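Local coordinates for protein cellulase (Bacillus sp. BG-CS10, PDB 5E09) that probably hydrolyses internal beta-1,4-glucosidic bonds of cellulose with a family 5 catalytic barrel, followed along the chain by two beta-rich modules, the last a family 46 carbohydrate-binding module, at residues 451-456 with 514-519; 347-352 with 430-435. One frame throughout, in Å; residues are numbered along the deposited sequence.

Contact 1: 451-456 with 514-519; sequences AHFNGD and FHFWSG
Phe453 and Phe516 meet rim to rim, CD1 of Phe453 lying 4.3 Å from CE2 of Phe516, each atom at the edge and near the plane of the other ring. One face of the Phe453 ring is covered, toward its rim, by the methyl group of Ala451, and Tyr490 also meets this ring. Phe516 is packed against Pro435, Val458 and Val522, and the carboxylate carbon of Asp456 approaches its ring obliquely, CG being 3.7 Å from CD2 of Phe516. Large apolar rings suit this buried end of the carbohydrate-binding module, where strands 447-452 and 509-516 run out into turns.

Asp456 closes a type I' turn that begins at Phe453; Asn454 and Gly455 occupy its two positive-phi positions, which these residue types accept readily. The Asp456 carboxylate reaches the type I turn 516-519. OD2 takes a hydrogen bond from Ser518 OG at 2.6 Å, on the syn side and 15° out of the carboxylate plane, while the bond that OD1 takes from Ser518 N, at 3.4 Å, is weak. A chi1 of 72° turns Ser518 OG to this carboxylate; OG also pairs with the backbone N of Glu520. A buried acid beside a phenyl ring is thus compensated by hydroxyl and amide donors rather than by a cation across the contact, which probably favours its ionised form and fastens one turn to the other.

Contact 2: 347-352 with 430-435; sequences LIHVRD and QNVDEP
Strands 347-351 and 430-432 pair in parallel, at 34° between their directions, with His349, Val350 and Arg351 opposite Gln430, Asn431 and Val432. Four backbone hydrogen bonds thus join the edge strand of the X2 module's mixed sheet to the strand leading into the last module, ending with Asp352 N to Val432 O at 2.8 Å. On one face, His349 runs alongside Gln430 and offers its ring edge to Val432, CD2 being 3.8 Å from CG1. The other methyl, Val432 CG2, meets CD of Arg351 at 3.9 Å, so a branched residue fills the space between imidazole and arginine stem. Arg351, bent at chi2 and chi3, runs alongside Glu434, whose backbone N lies over one guanidinium face; the salt bridge of NH1 is with Glu520.

Asn431, on the face with Val350, meets Asp352 just past the end of strand 347-351. Both side chains extend with CG anti to N (chi1 -161° and -175°), and Asn431 ND2 gives a 3.1 Å hydrogen bond to Asp352 OD1, from above the carboxylate plane. Glu408 O also accepts from ND2, and Gly407 N donates to OD1. These donors should help Asp352 stay ionised despite Asp433, whose OD2 is 4.4 Å from its own OD2.

From the N terminus, the chain leaves the catalytic barrel and enters the X2 module, where contact 2 closes a loop of 77 residues by pairing edge strand 347-351 with strand 425-432. That second strand leads directly into the carbohydrate-binding module, where contact 1 closes a separate loop of 57 residues. The loops therefore follow in series, neither nesting nor crossing, yet their contacts touch, with centres about 9 Å apart. Asn454 and Gly455 join them: Asn454 ND2 probably hydrogen-bonds to Glu434 O at 2.9 Å, Asn454 O probably accepts from Asp433 N at 3.0 Å, and Gly455 O packs on Val432 CG1. The turn of 451-456 thus rests on the inter-module connection, tying the last two modules together.

Contact 1: 451-456 with 514-519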
loop_
_atom_site.group_PDB
_atom_site.type_symbol
_atom_site.label_atom_id
_atom_site.label_comp_id
_atom_site.label_asym_id
_atom_site.label_seq_id
_atom_site.Cartn_x
_atom_site.Cartn_y
_atom_site.Cartn_z
ATOM N N ALA A 451 9.669 22.647 16.956
ATOM C CA ALA A 451 8.216 22.657 16.896
ATOM C C ALA A 451 7.577 22.294 18.223
ATOM O O ALA A 451 7.976 21.334 18.879
ATOM C CB ALA A 451 7.734 21.705 15.815
ATOM N N HIS A 452 6.584 23.080 18.618
ATOM C CA HIS A 452 5.728 22.727 19.735
ATOM C C HIS A 452 4.407 22.254 19.157
ATOM O O HIS A 452 3.533 23.062 18.835
ATOM C CB HIS A 452 5.528 23.914 20.678
ATOM C CG HIS A 452 6.797 24.422 21.288
ATOM N ND1 HIS A 452 7.459 23.751 22.296
ATOM C CD2 HIS A 452 7.524 25.536 21.037
ATOM C CE1 HIS A 452 8.540 24.430 22.636
ATOM N NE2 HIS A 452 8.603 25.516 21.887
ATOM N N PHE A 453 4.276 20.941 18.998
ATOM C CA PHE A 453 3.121 20.360 18.330
ATOM C C PHE A 453 1.854 20.493 19.172
ATOM O O PHE A 453 0.743 20.574 18.630
ATOM C CB PHE A 453 3.383 18.887 17.991
ATOM C CG PHE A 453 4.432 18.689 16.923
ATOM C CD1 PHE A 453 4.154 18.983 15.597
ATOM C CD2 PHE A 453 5.690 18.210 17.247
ATOM C CE1 PHE A 453 5.110 18.806 14.615
ATOM C CE2 PHE A 453 6.655 18.029 16.269
ATOM C CZ PHE A 453 6.365 18.329 14.953
ATOM N N ASN A 454 2.030 20.514 20.491
ATOM C CA ASN A 454 0.924 20.737 21.416
ATOM C C ASN A 454 -0.275 19.816 21.181
ATOM O O ASN A 454 -1.416 20.272 21.138
ATOM C CB ASN A 454 0.476 22.199 21.336
ATOM C CG ASN A 454 1.539 23.152 21.834
ATOM O OD1 ASN A 454 2.385 22.773 22.643
ATOM N ND2 ASN A 454 1.503 24.397 21.360
ATOM N N GLY A 455 -0.012 18.524 21.012
ATOM C CA GLY A 455 -1.072 17.548 20.827
ATOM C C GLY A 455 -1.669 17.511 19.431
ATOM O O GLY A 455 -2.594 16.749 19.165
ATOM N N ASP A 456 -1.139 18.325 18.527
ATOM C CA ASP A 456 -1.667 18.381 17.168
ATOM C C ASP A 456 -0.767 17.586 16.215
ATOM O O ASP A 456 0.330 17.182 16.591
ATOM C CB ASP A 456 -1.792 19.835 16.715
ATOM C CG ASP A 456 -2.952 20.053 15.772
ATOM O OD1 ASP A 456 -3.420 19.066 15.160
ATOM O OD2 ASP A 456 -3.387 21.216 15.637
ATOM N N PHE A 514 1.940 25.308 7.267
ATOM C CA PHE A 514 1.658 23.967 7.774
ATOM C C PHE A 514 0.173 23.788 8.111
ATOM O O PHE A 514 -0.401 24.561 8.889
ATOM C CB PHE A 514 2.525 23.663 8.994
ATOM C CG PHE A 514 3.992 23.572 8.680
ATOM C CD1 PHE A 514 4.548 22.374 8.263
ATOM C CD2 PHE A 514 4.811 24.688 8.789
ATOM C CE1 PHE A 514 5.898 22.283 7.971
ATOM C CE2 PHE A 514 6.165 24.608 8.495
ATOM C CZ PHE A 514 6.708 23.400 8.085
ATOM N N HIS A 515 -0.433 22.777 7.490
ATOM C CA HIS A 515 -1.810 22.380 7.762
ATOM C C HIS A 515 -1.846 21.215 8.748
ATOM O O HIS A 515 -1.285 20.133 8.479
ATOM C CB HIS A 515 -2.538 21.974 6.472
ATOM C CG HIS A 515 -2.634 23.065 5.447
ATOM N ND1 HIS A 515 -3.840 23.549 4.987
ATOM C CD2 HIS A 515 -1.676 23.748 4.775
ATOM C CE1 HIS A 515 -3.622 24.487 4.083
ATOM N NE2 HIS A 515 -2.316 24.629 3.938
ATOM N N PHE A 516 -2.521 21.452 9.874
ATOM C CA PHE A 516 -2.703 20.467 10.939
ATOM C C PHE A 516 -4.097 19.848 10.885
ATOM O O PHE A 516 -5.025 20.443 10.341
ATOM C CB PHE A 516 -2.478 21.108 12.309
ATOM C CG PHE A 516 -1.065 21.521 12.557
ATOM C CD1 PHE A 516 -0.573 22.707 12.036
ATOM C CD2 PHE A 516 -0.223 20.723 13.314
ATOM C CE1 PHE A 516 0.737 23.086 12.261
ATOM C CE2 PHE A 516 1.089 21.102 13.546
ATOM C CZ PHE A 516 1.568 22.281 13.015
ATOM N N TRP A 517 -4.245 18.663 11.469
ATOM C CA TRP A 517 -5.520 17.945 11.428
ATOM C C TRP A 517 -6.597 18.535 12.340
ATOM O O TRP A 517 -7.774 18.219 12.200
ATOM C CB TRP A 517 -5.294 16.471 11.767
ATOM C CG TRP A 517 -4.805 15.726 10.573
ATOM C CD1 TRP A 517 -3.544 15.234 10.363
ATOM C CD2 TRP A 517 -5.549 15.430 9.400
ATOM N NE1 TRP A 517 -3.471 14.632 9.130
ATOM C CE2 TRP A 517 -4.709 14.739 8.506
ATOM C CE3 TRP A 517 -6.877 15.672 8.999
ATOM C CZ2 TRP A 517 -5.114 14.283 7.262
ATOM C CZ3 TRP A 517 -7.293 15.225 7.759
ATOM C CH2 TRP A 517 -6.416 14.539 6.904
ATOM N N SER A 518 -6.196 19.394 13.270
ATOM C CA SER A 518 -7.152 20.144 14.074
ATOM C C SER A 518 -7.889 21.177 13.229
ATOM O O SER A 518 -8.995 21.600 13.569
ATOM C CB SER A 518 -6.443 20.847 15.215
ATOM O OG SER A 518 -5.689 21.933 14.704
ATOM N N GLY A 519 -7.266 21.581 12.128
ATOM C CA GLY A 519 -7.764 22.677 11.319
ATOM C C GLY A 519 -6.843 23.880 11.415
ATOM O O GLY A 519 -6.945 24.809 10.622
#

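Contact 2: 347-352 with 430-435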
loop_
_atom_site.group_PDB
_atom_site.type_symbol
_atom_site.label_atom_id
_atom_site.label_comp_id
_atom_site.label_asym_id
_atom_site.label_seq_id
_atom_site.Cartn_x
_atom_site.Cartn_y
_atom_site.Cartn_z
ATOM N N LEU A 347 -10.214 11.287 14.917
ATOM C CA LEU A 347 -9.752 12.209 15.943
ATOM C C LEU A 347 -10.895 13.065 16.484
ATOM O O LEU A 347 -11.785 13.476 15.740
ATOM C CB LEU A 347 -8.658 13.124 15.389
ATOM C CG LEU A 347 -7.442 12.475 14.726
ATOM C CD1 LEU A 347 -6.471 13.549 14.262
ATOM C CD2 LEU A 347 -6.752 11.491 15.669
ATOM N N ILE A 348 -10.851 13.330 17.786
ATOM C CA ILE A 348 -11.719 14.306 18.427
ATOM C C ILE A 348 -10.854 15.354 19.112
ATOM O O ILE A 348 -10.155 15.050 20.082
ATOM C CB ILE A 348 -12.634 13.661 19.470
ATOM C CG1 ILE A 348 -13.541 12.620 18.822
ATOM C CG2 ILE A 348 -13.454 14.722 20.192
ATOM C CD1 ILE A 348 -14.324 11.813 19.831
ATOM N N HIS A 349 -10.893 16.583 18.612
ATOM C CA HIS A 349 -10.071 17.645 19.177
ATOM C C HIS A 349 -10.818 18.495 20.194
ATOM O O HIS A 349 -11.938 18.943 19.953
ATOM C CB HIS A 349 -9.524 18.548 18.072
ATOM C CG HIS A 349 -8.681 17.825 17.067
ATOM N ND1 HIS A 349 -9.207 17.272 15.925
ATOM C CD2 HIS A 349 -7.356 17.556 17.051
ATOM C CE1 HIS A 349 -8.235 16.697 15.233
ATOM N NE2 HIS A 349 -7.106 16.850 15.894
ATOM N N VAL A 350 -10.173 18.718 21.328
ATOM C CA VAL A 350 -10.675 19.629 22.336
ATOM C C VAL A 350 -9.580 20.632 22.684
ATOM O O VAL A 350 -8.471 20.250 23.056
ATOM C CB VAL A 350 -11.132 18.875 23.595
ATOM C CG1 VAL A 350 -11.396 19.839 24.738
ATOM C CG2 VAL A 350 -12.370 18.031 23.290
ATOM N N ARG A 351 -9.886 21.915 22.542
ATOM C CA ARG A 351 -8.919 22.957 22.856
ATOM C C ARG A 351 -8.712 23.070 24.362
ATOM O O ARG A 351 -9.659 23.289 25.106
ATOM C CB ARG A 351 -9.371 24.294 22.276
ATOM C CG ARG A 351 -9.028 24.460 20.809
ATOM C CD ARG A 351 -7.530 24.656 20.627
ATOM N NE ARG A 351 -7.121 26.005 20.998
ATOM C CZ ARG A 351 -6.646 26.899 20.139
ATOM N NH1 ARG A 351 -6.498 26.578 18.860
ATOM N NH2 ARG A 351 -6.306 28.108 20.562
ATOM N N ASP A 352 -7.471 22.910 24.807
ATOM C CA ASP A 352 -7.156 23.029 26.227
ATOM C C ASP A 352 -7.316 24.483 26.651
ATOM O O ASP A 352 -6.884 25.394 25.941
ATOM C CB ASP A 352 -5.735 22.530 26.511
ATOM C CG ASP A 352 -5.398 22.524 27.992
ATOM O OD1 ASP A 352 -6.006 21.729 28.744
ATOM O OD2 ASP A 352 -4.515 23.307 28.404
ATOM N N GLN A 430 -8.059 13.991 21.425
ATOM C CA GLN A 430 -6.869 14.836 21.470
ATOM C C GLN A 430 -7.101 16.151 22.215
ATOM O O GLN A 430 -7.917 16.970 21.791
ATOM C CB GLN A 430 -6.384 15.150 20.047
ATOM C CG GLN A 430 -6.069 13.940 19.175
ATOM C CD GLN A 430 -4.936 13.094 19.730
ATOM O OE1 GLN A 430 -5.142 11.942 20.111
ATOM N NE2 GLN A 430 -3.738 13.659 19.778
ATOM N N ASN A 431 -6.376 16.356 23.314
ATOM C CA ASN A 431 -6.317 17.667 23.953
ATOM C C ASN A 431 -5.254 18.506 23.256
ATOM O O ASN A 431 -4.068 18.221 23.371
ATOM C CB ASN A 431 -6.001 17.542 25.451
ATOM C CG ASN A 431 -6.375 18.796 26.243
ATOM O OD1 ASN A 431 -7.109 19.660 25.756
ATOM N ND2 ASN A 431 -5.873 18.892 27.473
ATOM N N VAL A 432 -5.665 19.531 22.524
ATOM C CA VAL A 432 -4.688 20.311 21.781
ATOM C C VAL A 432 -4.590 21.752 22.242
ATOM O O VAL A 432 -5.495 22.298 22.878
ATOM C CB VAL A 432 -4.997 20.311 20.267
ATOM C CG1 VAL A 432 -5.002 18.890 19.728
ATOM C CG2 VAL A 432 -6.322 20.997 19.993
ATOM N N ASP A 433 -3.451 22.346 21.924
ATOM C CA ASP A 433 -3.285 23.780 21.937
ATOM C C ASP A 433 -2.824 24.182 20.542
ATOM O O ASP A 433 -2.454 23.325 19.728
ATOM C CB ASP A 433 -2.274 24.206 22.996
ATOM C CG ASP A 433 -2.717 25.432 23.760
ATOM O OD1 ASP A 433 -3.173 26.405 23.114
ATOM O OD2 ASP A 433 -2.614 25.412 25.008
ATOM N N GLU A 434 -2.843 25.476 20.256
ATOM C CA GLU A 434 -2.354 25.954 18.974
ATOM C C GLU A 434 -0.863 25.655 18.827
ATOM O O GLU A 434 -0.058 26.105 19.649
ATOM C CB GLU A 434 -2.605 27.446 18.833
ATOM C CG GLU A 434 -2.034 28.056 17.570
ATOM C CD GLU A 434 -1.839 29.558 17.693
ATOM O OE1 GLU A 434 -1.195 30.006 18.668
ATOM O OE2 GLU A 434 -2.343 30.294 16.816
ATOM N N PRO A 435 -0.493 24.895 17.777
ATOM C CA PRO A 435 0.914 24.527 17.558
ATOM C C PRO A 435 1.807 25.750 17.310
ATOM O O PRO A 435 1.354 26.757 16.769
ATOM C CB PRO A 435 0.860 23.611 16.323
ATOM C CG PRO A 435 -0.414 23.941 15.640
ATOM C CD PRO A 435 -1.378 24.368 16.722
#